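Local coordinates for protein endonuclease V (Bacillus subtilis, PDB 3GA2) that probably acts as a magnesium-dependent DNA repair endonuclease that nicks double-stranded DNA at the second phosphodiester bond 3' to a deoxyinosine, at residues Gly44-Tyr49 against Leu224-Leu229; Gly58-Ile63 against Pro97-Ala102; Ile143-Leu148 against Ser213-Pro218. The protein carries 1 engineered substitution. All coordinates share one frame; numbering follows the deposited sequence.

In the fold
The chain first enters these contacts on strand 41-52, a central strand of the mixed sheet, and contact 1 is completed only near the C terminus, where helix 217-235 packs on that strand. Everything else is nested inside this long loop. Contact 2 comes first, closing a short loop from the neighbouring strand 55-66 to helix 96-105 on the opposite face of the sheet. Contact 3 follows in series, running from the end of strand 140-144 to the turn that opens helix 217-235. Contacts 1 and 3 thus share this helix, while contacts 1 and 2 share paired strands, with Ala-48 O facing Val-59 N at 2.9 Å.

Contact 1: Gly44-Tyr49 against Leu224-Leu229; sequences GVDLAY and LETHVL
Beside the predicted magnesium site of an RNase H-like sheet, Asp-46 and Ala-48 of the first strand face Thr-226 on the C-terminal helix. The axes of the two segments approach to 7.4 Å and cross at -29°, so helix and strand run roughly the same way. Such closeness suits small residues: Ala-48 CB lies 3.7 Å from Thr-226 CB, and a methyl group fills this place without pushing the helix off the sheet. Thr-226 is divided between two tasks. Its CG2 rests against the strand backbone, 3.5 Å from Asp-46 O, and also touches the Asp-46 side chain, CG2 to CB 3.9 Å. Its OG1, turned back over its own main chain (chi1 59°), hydrogen-bonds to Asp-223 O of its own helix, which satisfies a buried hydroxyl. At the margin the His-227 ring presents its edge to Ala-48, with CD2 4.3 Å from CB. The Asp-46 carboxylate is steadied from its own strand: Leu-47 N donates to Asp-46 OD2 over 2.7 Å, a bent bond that arrives on the anti side of the oxygen. Asp-116 is the other predicted magnesium ligand, though its very close approach to Asp-46 is doubtful in detail; Asp-223 lies nearby without being assigned to the metal. Such a gathering of acidic groups, on the central strands and on a helix packed over them, is consistent with the metal-binding centre of RNase H-like nucleases.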
ATOM      1  N   GLY A  44       2.289  -6.206  -5.881  1.00  9.46           N
ATOM      2  CA  GLY A  44       1.112  -5.801  -5.135  1.00  8.23           C
ATOM      3  C   GLY A  44       1.244  -6.348  -3.730  1.00 13.86           C
ATOM      4  O   GLY A  44       1.658  -7.492  -3.552  1.00 10.37           O
ATOM      5  N   VAL A  45       0.890  -5.540  -2.735  1.00 11.41           N
ATOM      6  CA  VAL A  45       0.997  -5.947  -1.342  1.00 13.87           C
ATOM      7  C   VAL A  45      -0.333  -5.803  -0.617  1.00 16.68           C
ATOM      8  O   VAL A  45      -1.023  -4.786  -0.745  1.00 16.13           O
ATOM      9  CB  VAL A  45       2.028  -5.079  -0.578  1.00  6.29           C
ATOM     10  CG1 VAL A  45       2.347  -5.706   0.772  1.00 10.12           C
ATOM     11  CG2 VAL A  45       3.291  -4.918  -1.406  1.00  4.77           C
ATOM     12  N   ASP A  46      -0.700  -6.826   0.138  1.00 11.54           N
ATOM     13  CA  ASP A  46      -1.923  -6.761   0.913  1.00 14.86           C
ATOM     14  C   ASP A  46      -1.715  -7.562   2.191  1.00 18.58           C
ATOM     15  O   ASP A  46      -0.772  -8.353   2.293  1.00 11.94           O
ATOM     16  CB  ASP A  46      -3.118  -7.285   0.110  1.00 16.88           C
ATOM     17  CG  ASP A  46      -4.423  -6.623   0.521  1.00 23.62           C
ATOM     18  OD1 ASP A  46      -5.349  -6.532  -0.322  1.00 14.27           O
ATOM     19  OD2 ASP A  46      -4.520  -6.190   1.689  1.00 16.85           O
ATOM     20  N   LEU A  47      -2.600  -7.345   3.159  1.00 12.86           N
ATOM     21  CA  LEU A  47      -2.523  -7.998   4.460  1.00 16.49           C
ATOM     22  C   LEU A  47      -3.930  -8.360   4.919  1.00 23.23           C
ATOM     23  O   LEU A  47      -4.876  -7.610   4.673  1.00 22.75           O
ATOM     24  CB  LEU A  47      -1.901  -7.029   5.467  1.00 25.71           C
ATOM     25  CG  LEU A  47      -1.098  -7.509   6.677  1.00 27.30           C
ATOM     26  CD1 LEU A  47      -1.538  -8.897   7.106  1.00 39.21           C
ATOM     27  CD2 LEU A  47       0.365  -7.502   6.313  1.00 27.88           C
ATOM     28  N   ALA A  48      -4.066  -9.510   5.575  1.00 27.59           N
ATOM     29  CA  ALA A  48      -5.358  -9.965   6.085  1.00 25.98           C
ATOM     30  C   ALA A  48      -5.199 -10.423   7.529  1.00 32.04           C
ATOM     31  O   ALA A  48      -4.180 -11.008   7.889  1.00 28.22           O
ATOM     32  CB  ALA A  48      -5.897 -11.101   5.230  1.00 18.92           C
ATOM     33  N   TYR A  49      -6.213 -10.157   8.352  1.00 39.91           N
ATOM     34  CA  TYR A  49      -6.176 -10.525   9.764  1.00 43.77           C
ATOM     35  C   TYR A  49      -7.402 -11.324  10.177  1.00 42.13           C
ATOM     36  O   TYR A  49      -8.436 -11.281   9.511  1.00 37.12           O
ATOM     37  CB  TYR A  49      -6.087  -9.271  10.637  1.00 50.05           C
ATOM     38  CG  TYR A  49      -5.035  -8.289  10.188  1.00 56.03           C
ATOM     39  CD1 TYR A  49      -5.261  -7.445   9.100  1.00 55.92           C
ATOM     40  CD2 TYR A  49      -3.805  -8.217  10.835  1.00 59.28           C
ATOM     41  CE1 TYR A  49      -4.285  -6.555   8.668  1.00 62.13           C
ATOM     42  CE2 TYR A  49      -2.823  -7.331  10.411  1.00 62.26           C
ATOM     43  CZ  TYR A  49      -3.070  -6.503   9.327  1.00 62.75           C
ATOM     44  OH  TYR A  49      -2.099  -5.631   8.895  1.00 70.62           O
ATOM     45  N   LEU A 224      -6.871 -11.200  -3.002  1.00 22.02           N
ATOM     46  CA  LEU A 224      -7.476 -12.516  -3.126  1.00 19.88           C
ATOM     47  C   LEU A 224      -6.587 -13.594  -2.512  1.00 20.50           C
ATOM     48  O   LEU A 224      -7.083 -14.574  -1.961  1.00 19.73           O
ATOM     49  CB  LEU A 224      -7.732 -12.850  -4.597  1.00 23.45           C
ATOM     50  CG  LEU A 224      -8.781 -12.027  -5.348  1.00 22.29           C
ATOM     51  CD1 LEU A 224      -8.742 -12.378  -6.825  1.00 31.71           C
ATOM     52  CD2 LEU A 224     -10.165 -12.298  -4.775  1.00 36.39           C
ATOM     53  N   GLU A 225      -5.275 -13.412  -2.602  1.00 19.43           N
ATOM     54  CA  GLU A 225      -4.345 -14.393  -2.060  1.00 17.67           C
ATOM     55  C   GLU A 225      -4.324 -14.373  -0.529  1.00 22.22           C
ATOM     56  O   GLU A 225      -4.268 -15.425   0.113  1.00 15.40           O
ATOM     57  CB  GLU A 225      -2.941 -14.143  -2.614  1.00 15.49           C
ATOM     58  CG  GLU A 225      -1.935 -15.211  -2.245  1.00 11.21           C
ATOM     59  CD  GLU A 225      -2.119 -16.493  -3.026  1.00 25.49           C
ATOM     60  OE1 GLU A 225      -1.737 -17.559  -2.499  1.00 32.90           O
ATOM     61  OE2 GLU A 225      -2.625 -16.446  -4.169  1.00 34.59           O
ATOM     62  N   THR A 226      -4.372 -13.179   0.054  1.00 14.40           N
ATOM     63  CA  THR A 226      -4.370 -13.040   1.508  1.00 15.39           C
ATOM     64  C   THR A 226      -5.640 -13.656   2.091  1.00 22.18           C
ATOM     65  O   THR A 226      -5.626 -14.212   3.190  1.00 20.36           O
ATOM     66  CB  THR A 226      -4.309 -11.561   1.940  1.00 20.92           C
ATOM     67  OG1 THR A 226      -5.437 -10.858   1.404  1.00 20.99           O
ATOM     68  CG2 THR A 226      -3.033 -10.909   1.444  1.00 24.06           C
ATOM     69  N   HIS A 227      -6.737 -13.565   1.348  1.00 17.97           N
ATOM     70  CA  HIS A 227      -8.006 -14.114   1.812  1.00 20.57           C
ATOM     71  C   HIS A 227      -8.027 -15.633   1.774  1.00 26.89           C
ATOM     72  O   HIS A 227      -8.515 -16.272   2.707  1.00 29.70           O
ATOM     73  CB  HIS A 227      -9.157 -13.552   0.980  1.00 29.20           C
ATOM     74  CG  HIS A 227      -9.410 -12.096   1.218  1.00 33.03           C
ATOM     75  ND1 HIS A 227     -10.213 -11.333   0.399  1.00 49.39           N
ATOM     76  CD2 HIS A 227      -8.963 -11.262   2.188  1.00 43.78           C
ATOM     77  CE1 HIS A 227     -10.251 -10.093   0.853  1.00 51.81           C
ATOM     78  NE2 HIS A 227      -9.501 -10.023   1.938  1.00 48.81           N
ATOM     79  N   VAL A 228      -7.493 -16.208   0.700  1.00 28.13           N
ATOM     80  CA  VAL A 228      -7.459 -17.657   0.561  1.00 28.87           C
ATOM     81  C   VAL A 228      -6.501 -18.273   1.583  1.00 26.83           C
ATOM     82  O   VAL A 228      -6.781 -19.334   2.135  1.00 30.06           O
ATOM     83  CB  VAL A 228      -7.045 -18.080  -0.873  1.00 23.68           C
ATOM     84  CG1 VAL A 228      -5.643 -17.602  -1.183  1.00 37.87           C
ATOM     85  CG2 VAL A 228      -7.135 -19.591  -1.013  1.00 37.14           C
ATOM     86  N   LEU A 229      -5.374 -17.610   1.837  1.00 24.57           N
ATOM     87  CA  LEU A 229      -4.418 -18.121   2.813  1.00 18.10           C
ATOM     88  C   LEU A 229      -4.996 -18.017   4.217  1.00 21.26           C
ATOM     89  O   LEU A 229      -4.814 -18.919   5.035  1.00 20.91           O
ATOM     90  CB  LEU A 229      -3.100 -17.352   2.753  1.00 20.06           C
ATOM     91  CG  LEU A 229      -2.084 -17.782   1.694  1.00 14.63           C
ATOM     92  CD1 LEU A 229      -0.967 -16.764   1.646  1.00 15.62           C
ATOM     93  CD2 LEU A 229      -1.538 -19.170   2.017  1.00 24.00           C
TER

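Contact 2: Gly58-Ile63 against Pro97-Ala102; sequences GVCCII and PLIIEA
Apolar side chains carry most of the contact between Cys-60 and Ile-62 of strand 58-63 and Leu-98, Ile-99 and Ala-102 of helix 97-102. Cys-60 sits in the middle. Its CB lies 4.1 Å from Leu-98 CB, and its sulfur, swung away from the backbone N (chi1 168°), reaches the next parts of the helix, with SG 4.2 Å from Ile-99 CG1 and 4.1 Å from Ala-102 CB. A compact thiol fits here, among three helix residues at once. Ile-62 reaches farther: with its outer chain fully extended (chi2 178°), CD1 ends 3.7 Å from Ala-102 CB. The long side chain on the strand is thus matched by a short one on the helix.

A second group of contacts sets side chains against main chain. Leu-98 sends CD1 to the glycine of the strand, 3.3 Å from Gly-58 O. Glycine suits the place, because a beta carbon there would point at the helix and press on the same leucine methyl. Ile-62 CD1 also lies 4.2 Å from Ile-99 O. Between these two segments there are no hydrogen bonds; Leu-98 O is taken by Ala-102 N of its own helix, at 3.1 Å.

The axes of the two segments pass 8.0 Å apart, and helix 96-105 here covers one face of the mixed RNase H-like sheet. Strand 55-66 lies between strands 41-52 and 72-81, pairing with each through backbone bonds. Leu-98 also touches Ser-78 of strand 72-81 and Cys-60 touches Leu-47 of strand 41-52, while Cys-61 turns to helix 217-235 on the other face.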
ATOM      1  N   GLY A  58      -1.913 -12.224  11.261  1.00 38.14           N
ATOM      2  CA  GLY A  58      -1.918 -11.536   9.986  1.00 35.11           C
ATOM      3  C   GLY A  58      -1.072 -12.224   8.937  1.00 29.96           C
ATOM      4  O   GLY A  58      -0.035 -12.816   9.241  1.00 24.51           O
ATOM      5  N   VAL A  59      -1.526 -12.158   7.693  1.00 26.41           N
ATOM      6  CA  VAL A  59      -0.799 -12.758   6.586  1.00 26.33           C
ATOM      7  C   VAL A  59      -0.608 -11.726   5.483  1.00 25.68           C
ATOM      8  O   VAL A  59      -1.575 -11.161   4.972  1.00 17.92           O
ATOM      9  CB  VAL A  59      -1.551 -13.961   5.992  1.00 26.76           C
ATOM     10  CG1 VAL A  59      -0.750 -14.556   4.844  1.00 27.23           C
ATOM     11  CG2 VAL A  59      -1.783 -15.006   7.060  1.00 38.95           C
ATOM     12  N   CYS A  60       0.645 -11.484   5.121  1.00 19.79           N
ATOM     13  CA  CYS A  60       0.953 -10.531   4.065  1.00 21.96           C
ATOM     14  C   CYS A  60       1.364 -11.277   2.811  1.00 16.47           C
ATOM     15  O   CYS A  60       2.228 -12.151   2.858  1.00 16.90           O
ATOM     16  CB  CYS A  60       2.100  -9.604   4.479  1.00 20.57           C
ATOM     17  SG  CYS A  60       2.775  -8.633   3.090  1.00 14.76           S
ATOM     18  N   CYS A  61       0.734 -10.935   1.694  1.00 15.35           N
ATOM     19  CA  CYS A  61       1.052 -11.553   0.418  1.00 13.64           C
ATOM     20  C   CYS A  61       1.590 -10.501  -0.534  1.00 16.59           C
ATOM     21  O   CYS A  61       1.096  -9.371  -0.585  1.00 16.61           O
ATOM     22  CB  CYS A  61      -0.184 -12.182  -0.227  1.00 16.50           C
ATOM     23  SG  CYS A  61      -0.828 -13.667   0.567  1.00 28.40           S
ATOM     24  N   ILE A  62       2.611 -10.881  -1.285  1.00 14.35           N
ATOM     25  CA  ILE A  62       3.196 -10.003  -2.280  1.00 11.41           C
ATOM     26  C   ILE A  62       3.077 -10.763  -3.591  1.00 13.74           C
ATOM     27  O   ILE A  62       3.531 -11.903  -3.703  1.00 13.56           O
ATOM     28  CB  ILE A  62       4.681  -9.703  -1.990  1.00 10.54           C
ATOM     29  CG1 ILE A  62       4.805  -8.865  -0.715  1.00 14.58           C
ATOM     30  CG2 ILE A  62       5.307  -8.959  -3.170  1.00 19.50           C
ATOM     31  CD1 ILE A  62       6.238  -8.546  -0.321  1.00 13.94           C
ATOM     32  N   ILE A  63       2.435 -10.138  -4.569  1.00 10.51           N
ATOM     33  CA  ILE A  63       2.256 -10.740  -5.879  1.00 10.41           C
ATOM     34  C   ILE A  63       3.048  -9.893  -6.858  1.00  6.74           C
ATOM     35  O   ILE A  63       2.813  -8.693  -6.958  1.00 11.62           O
ATOM     36  CB  ILE A  63       0.783 -10.714  -6.318  1.00  6.81           C
ATOM     37  CG1 ILE A  63      -0.098 -11.305  -5.221  1.00  6.81           C
ATOM     38  CG2 ILE A  63       0.621 -11.484  -7.619  1.00 13.23           C
ATOM     39  CD1 ILE A  63       0.199 -12.759  -4.907  1.00  3.69           C
ATOM     40  N   PRO A  97       6.600  -5.360   9.928  1.00 23.89           N
ATOM     41  CA  PRO A  97       7.364  -6.590  10.180  1.00 28.57           C
ATOM     42  C   PRO A  97       6.989  -7.722   9.214  1.00 18.75           C
ATOM     43  O   PRO A  97       7.862  -8.371   8.640  1.00 20.60           O
ATOM     44  CB  PRO A  97       7.030  -6.905  11.638  1.00 27.45           C
ATOM     45  CG  PRO A  97       6.911  -5.520  12.232  1.00 29.68           C
ATOM     46  CD  PRO A  97       6.070  -4.807  11.185  1.00 26.74           C
ATOM     47  N   LEU A  98       5.693  -7.948   9.025  1.00 19.62           N
ATOM     48  CA  LEU A  98       5.248  -8.990   8.105  1.00 23.46           C
ATOM     49  C   LEU A  98       5.548  -8.604   6.658  1.00 21.10           C
ATOM     50  O   LEU A  98       5.865  -9.463   5.834  1.00 24.69           O
ATOM     51  CB  LEU A  98       3.748  -9.254   8.264  1.00 18.21           C
ATOM     52  CG  LEU A  98       3.361 -10.059   9.508  1.00 13.26           C
ATOM     53  CD1 LEU A  98       1.855 -10.123   9.648  1.00 15.50           C
ATOM     54  CD2 LEU A  98       3.954 -11.455   9.396  1.00 14.85           C
ATOM     55  N   ILE A  99       5.445  -7.314   6.352  1.00 13.39           N
ATOM     56  CA  ILE A  99       5.711  -6.831   5.000  1.00 14.38           C
ATOM     57  C   ILE A  99       7.178  -7.032   4.639  1.00 15.47           C
ATOM     58  O   ILE A  99       7.506  -7.518   3.552  1.00 14.89           O
ATOM     59  CB  ILE A  99       5.361  -5.337   4.859  1.00 18.30           C
ATOM     60  CG1 ILE A  99       3.877  -5.134   5.182  1.00 15.41           C
ATOM     61  CG2 ILE A  99       5.681  -4.854   3.438  1.00 11.33           C
ATOM     62  CD1 ILE A  99       3.423  -3.675   5.180  1.00 19.20           C
ATOM     63  N   ILE A 100       8.055  -6.669   5.564  1.00 14.86           N
ATOM     64  CA  ILE A 100       9.486  -6.804   5.354  1.00 20.85           C
ATOM     65  C   ILE A 100       9.861  -8.272   5.207  1.00 16.44           C
ATOM     66  O   ILE A 100      10.651  -8.630   4.338  1.00 19.78           O
ATOM     67  CB  ILE A 100      10.270  -6.205   6.532  1.00 21.50           C
ATOM     68  CG1 ILE A 100       9.814  -4.768   6.774  1.00 23.05           C
ATOM     69  CG2 ILE A 100      11.763  -6.255   6.240  1.00 25.90           C
ATOM     70  CD1 ILE A 100       9.882  -3.896   5.544  1.00 36.12           C
ATOM     71  N   GLU A 101       9.293  -9.114   6.063  1.00 19.98           N
ATOM     72  CA  GLU A 101       9.566 -10.546   6.019  1.00 19.23           C
ATOM     73  C   GLU A 101       9.247 -11.132   4.653  1.00 19.58           C
ATOM     74  O   GLU A 101      10.038 -11.898   4.095  1.00 16.40           O
ATOM     75  CB  GLU A 101       8.743 -11.280   7.078  1.00 24.63           C
ATOM     76  CG  GLU A 101       9.549 -11.723   8.281  1.00 34.26           C
ATOM     77  CD  GLU A 101      10.775 -12.517   7.878  1.00 41.52           C
ATOM     78  OE1 GLU A 101      10.628 -13.497   7.113  1.00 47.77           O
ATOM     79  OE2 GLU A 101      11.886 -12.160   8.325  1.00 32.89           O
ATOM     80  N   ALA A 102       8.079 -10.774   4.129  1.00 10.60           N
ATOM     81  CA  ALA A 102       7.633 -11.257   2.830  1.00 14.25           C
ATOM     82  C   ALA A 102       8.557 -10.744   1.732  1.00  9.64           C
ATOM     83  O   ALA A 102       9.013 -11.510   0.887  1.00 11.60           O
ATOM     84  CB  ALA A 102       6.192 -10.799   2.569  1.00 11.70           C
TER

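Contact 3: Ile143-Leu148 against Ser213-Pro218; sequences IAKTYL and SRLPIP
Where strand 140-144 of the RNase H-like sheet ends, Ile-143 and Lys-145 meet Leu-215 and Pro-216 in the turn leading to helix 217-235. The buried part is apolar and closely packed. Ile-143 CG2 lies 3.8 Å from Pro-216 CD and 4.1 Å from Leu-215 CD2, the isoleucine and leucine side chains passing antiparallel, flank to flank. Pro-216, at the N-cap position, has no polar group to cap the helix; its rigid ring instead offers CD and CG as a hydrocarbon surface to Ile-143. Lys-145 borders this core: its extended chain runs square across Leu-215, CE 3.6 Å from CD1, and carries NZ on to salt bridges. The lysine thus gives its methylenes to packing and its charge to Asp-116 of the predicted magnesium site and to Asp-223 beside it.

Toward solvent the contact is more polar and rests on one long hydrogen bond. Arg-214 leaves its backbone with chi1 56° and then runs straight, so that its guanidinium lies across the base of Lys-145, NH2 3.4 Å from CB and one face covered by CG. With an alanine here the arginine donor is gone, and Lys-145 O is likely to be left leaning on the weak bond from Lys-186 NZ, the root of the lysine chain losing its cover. In the arginine bond NH1 donates over 3.3 Å to Lys-145 O, meeting a lone pair in the carbonyl plane at a C=O...N angle of 120°.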
ATOM      1  N   ILE A 143      -3.019   2.528  -2.682  1.00 12.18           N
ATOM      2  CA  ILE A 143      -4.326   2.277  -3.291  1.00 12.72           C
ATOM      3  C   ILE A 143      -5.286   1.931  -2.135  1.00 10.18           C
ATOM      4  O   ILE A 143      -5.322   0.786  -1.677  1.00  9.88           O
ATOM      5  CB  ILE A 143      -4.280   1.069  -4.260  1.00 13.20           C
ATOM      6  CG1 ILE A 143      -3.270   1.314  -5.386  1.00 16.41           C
ATOM      7  CG2 ILE A 143      -5.670   0.819  -4.836  1.00 19.28           C
ATOM      8  CD1 ILE A 143      -3.656   2.445  -6.344  1.00  6.37           C
ATOM      9  N   ALA A 144      -6.051   2.913  -1.668  1.00  5.25           N
ATOM     10  CA  ALA A 144      -6.987   2.693  -0.559  1.00 11.05           C
ATOM     11  C   ALA A 144      -8.441   2.470  -1.016  1.00 12.71           C
ATOM     12  O   ALA A 144      -8.929   3.161  -1.908  1.00 10.83           O
ATOM     13  CB  ALA A 144      -6.916   3.876   0.417  1.00  5.93           C
ATOM     14  N   LYS A 145      -9.130   1.520  -0.382  1.00 15.12           N
ATOM     15  CA  LYS A 145     -10.521   1.201  -0.718  1.00  7.97           C
ATOM     16  C   LYS A 145     -11.496   2.119   0.009  1.00 10.93           C
ATOM     17  O   LYS A 145     -12.659   2.224  -0.370  1.00 11.71           O
ATOM     18  CB  LYS A 145     -10.853  -0.242  -0.336  1.00  8.82           C
ATOM     19  CG  LYS A 145     -10.008  -1.309  -1.003  1.00 17.24           C
ATOM     20  CD  LYS A 145     -10.256  -2.663  -0.344  1.00 15.59           C
ATOM     21  CE  LYS A 145      -9.332  -3.729  -0.893  1.00 16.31           C
ATOM     22  NZ  LYS A 145      -9.547  -5.039  -0.228  1.00 32.03           N
ATOM     23  N   THR A 146     -11.027   2.761   1.072  1.00 14.37           N
ATOM     24  CA  THR A 146     -11.879   3.656   1.844  1.00 11.06           C
ATOM     25  C   THR A 146     -11.197   4.999   2.023  1.00 20.56           C
ATOM     26  O   THR A 146      -9.966   5.087   2.082  1.00 13.56           O
ATOM     27  CB  THR A 146     -12.194   3.080   3.235  1.00 14.59           C
ATOM     28  OG1 THR A 146     -10.985   2.982   3.997  1.00 15.84           O
ATOM     29  CG2 THR A 146     -12.824   1.697   3.111  1.00 12.78           C
ATOM     30  N   TYR A 147     -12.010   6.044   2.128  1.00 16.19           N
ATOM     31  CA  TYR A 147     -11.499   7.393   2.279  1.00 15.72           C
ATOM     32  C   TYR A 147     -11.194   7.790   3.712  1.00 19.85           C
ATOM     33  O   TYR A 147     -12.044   7.690   4.592  1.00 25.67           O
ATOM     34  CB  TYR A 147     -12.493   8.393   1.693  1.00 13.43           C
ATOM     35  CG  TYR A 147     -12.051   9.835   1.828  1.00 13.40           C
ATOM     36  CD1 TYR A 147     -10.938  10.311   1.135  1.00 15.20           C
ATOM     37  CD2 TYR A 147     -12.759  10.726   2.638  1.00 19.15           C
ATOM     38  CE1 TYR A 147     -10.542  11.643   1.239  1.00 23.55           C
ATOM     39  CE2 TYR A 147     -12.374  12.058   2.753  1.00 21.02           C
ATOM     40  CZ  TYR A 147     -11.266  12.510   2.049  1.00 24.17           C
ATOM     41  OH  TYR A 147     -10.896  13.826   2.152  1.00 25.44           O
ATOM     42  N   LEU A 148      -9.969   8.254   3.929  1.00 23.84           N
ATOM     43  CA  LEU A 148      -9.532   8.711   5.241  1.00 29.36           C
ATOM     44  C   LEU A 148      -9.737  10.226   5.280  1.00 28.07           C
ATOM     45  O   LEU A 148      -8.981  10.974   4.656  1.00 23.79           O
ATOM     46  CB  LEU A 148      -8.051   8.382   5.437  1.00 34.90           C
ATOM     47  CG  LEU A 148      -7.445   8.778   6.786  1.00 33.28           C
ATOM     48  CD1 LEU A 148      -8.140   8.019   7.908  1.00 34.99           C
ATOM     49  CD2 LEU A 148      -5.954   8.470   6.780  1.00 38.23           C
ATOM     50  N   SER A 213     -12.412  -5.253 -11.665  1.00 28.67           N
ATOM     51  CA  SER A 213     -12.324  -4.775 -10.291  1.00 32.00           C
ATOM     52  C   SER A 213     -11.827  -3.339 -10.262  1.00 28.04           C
ATOM     53  O   SER A 213     -11.259  -2.845 -11.237  1.00 27.58           O
ATOM     54  CB  SER A 213     -11.371  -5.647  -9.477  1.00 30.72           C
ATOM     55  OG  SER A 213     -11.853  -6.977  -9.397  1.00 59.74           O
ATOM     56  N   ARG A 214     -12.040  -2.666  -9.141  1.00 16.77           N
ATOM     57  CA  ARG A 214     -11.590  -1.286  -9.014  1.00 22.45           C
ATOM     58  C   ARG A 214     -10.151  -1.240  -8.505  1.00 17.36           C
ATOM     59  O   ARG A 214      -9.557  -0.169  -8.403  1.00 13.16           O
ATOM     60  CB  ARG A 214     -12.498  -0.516  -8.058  1.00 21.44           C
ATOM     61  CG  ARG A 214     -12.622  -1.137  -6.687  1.00 16.77           C
ATOM     62  CD  ARG A 214     -13.474  -0.266  -5.780  1.00 21.12           C
ATOM     63  NE  ARG A 214     -13.597  -0.846  -4.446  1.00 21.95           N
ATOM     64  CZ  ARG A 214     -13.598  -0.137  -3.325  1.00 18.75           C
ATOM     65  NH1 ARG A 214     -13.481   1.187  -3.368  1.00 16.96           N
ATOM     66  NH2 ARG A 214     -13.712  -0.753  -2.162  1.00 12.84           N
ATOM     67  N   LEU A 215      -9.596  -2.404  -8.188  1.00  7.85           N
ATOM     68  CA  LEU A 215      -8.227  -2.470  -7.707  1.00 18.14           C
ATOM     69  C   LEU A 215      -7.294  -2.882  -8.829  1.00 14.92           C
ATOM     70  O   LEU A 215      -7.608  -3.780  -9.606  1.00 16.15           O
ATOM     71  CB  LEU A 215      -8.092  -3.490  -6.576  1.00 15.67           C
ATOM     72  CG  LEU A 215      -8.974  -3.298  -5.347  1.00 27.44           C
ATOM     73  CD1 LEU A 215      -8.685  -4.429  -4.376  1.00 22.55           C
ATOM     74  CD2 LEU A 215      -8.705  -1.947  -4.694  1.00 21.66           C
ATOM     75  N   PRO A 216      -6.127  -2.231  -8.930  1.00 17.74           N
ATOM     76  CA  PRO A 216      -5.191  -2.606  -9.995  1.00 11.90           C
ATOM     77  C   PRO A 216      -4.829  -4.085  -9.904  1.00 12.47           C
ATOM     78  O   PRO A 216      -4.767  -4.646  -8.812  1.00 19.98           O
ATOM     79  CB  PRO A 216      -4.002  -1.667  -9.768  1.00 12.25           C
ATOM     80  CG  PRO A 216      -4.113  -1.283  -8.315  1.00 22.87           C
ATOM     81  CD  PRO A 216      -5.594  -1.139  -8.100  1.00 10.34           C
ATOM     82  N   ILE A 217      -4.599  -4.713 -11.055  1.00 13.64           N
ATOM     83  CA  ILE A 217      -4.284  -6.140 -11.119  1.00 15.43           C
ATOM     84  C   ILE A 217      -3.421  -6.694  -9.985  1.00 17.22           C
ATOM     85  O   ILE A 217      -3.828  -7.627  -9.304  1.00 12.34           O
ATOM     86  CB  ILE A 217      -3.630  -6.508 -12.471  1.00 17.89           C
ATOM     87  CG1 ILE A 217      -4.613  -6.230 -13.611  1.00 27.71           C
ATOM     88  CG2 ILE A 217      -3.256  -7.978 -12.493  1.00 16.27           C
ATOM     89  CD1 ILE A 217      -3.987  -6.333 -14.989  1.00 28.47           C
ATOM     90  N   PRO A 218      -2.220  -6.132  -9.768  1.00 21.16           N
ATOM     91  CA  PRO A 218      -1.335  -6.616  -8.699  1.00 19.68           C
ATOM     92  C   PRO A 218      -1.990  -6.637  -7.316  1.00 16.09           C
ATOM     93  O   PRO A 218      -1.868  -7.616  -6.581  1.00 15.23           O
ATOM     94  CB  PRO A 218      -0.165  -5.637  -8.749  1.00 15.62           C
ATOM     95  CG  PRO A 218      -0.127  -5.236 -10.179  1.00 21.81           C
ATOM     96  CD  PRO A 218      -1.586  -5.022 -10.498  1.00 14.36           C
TER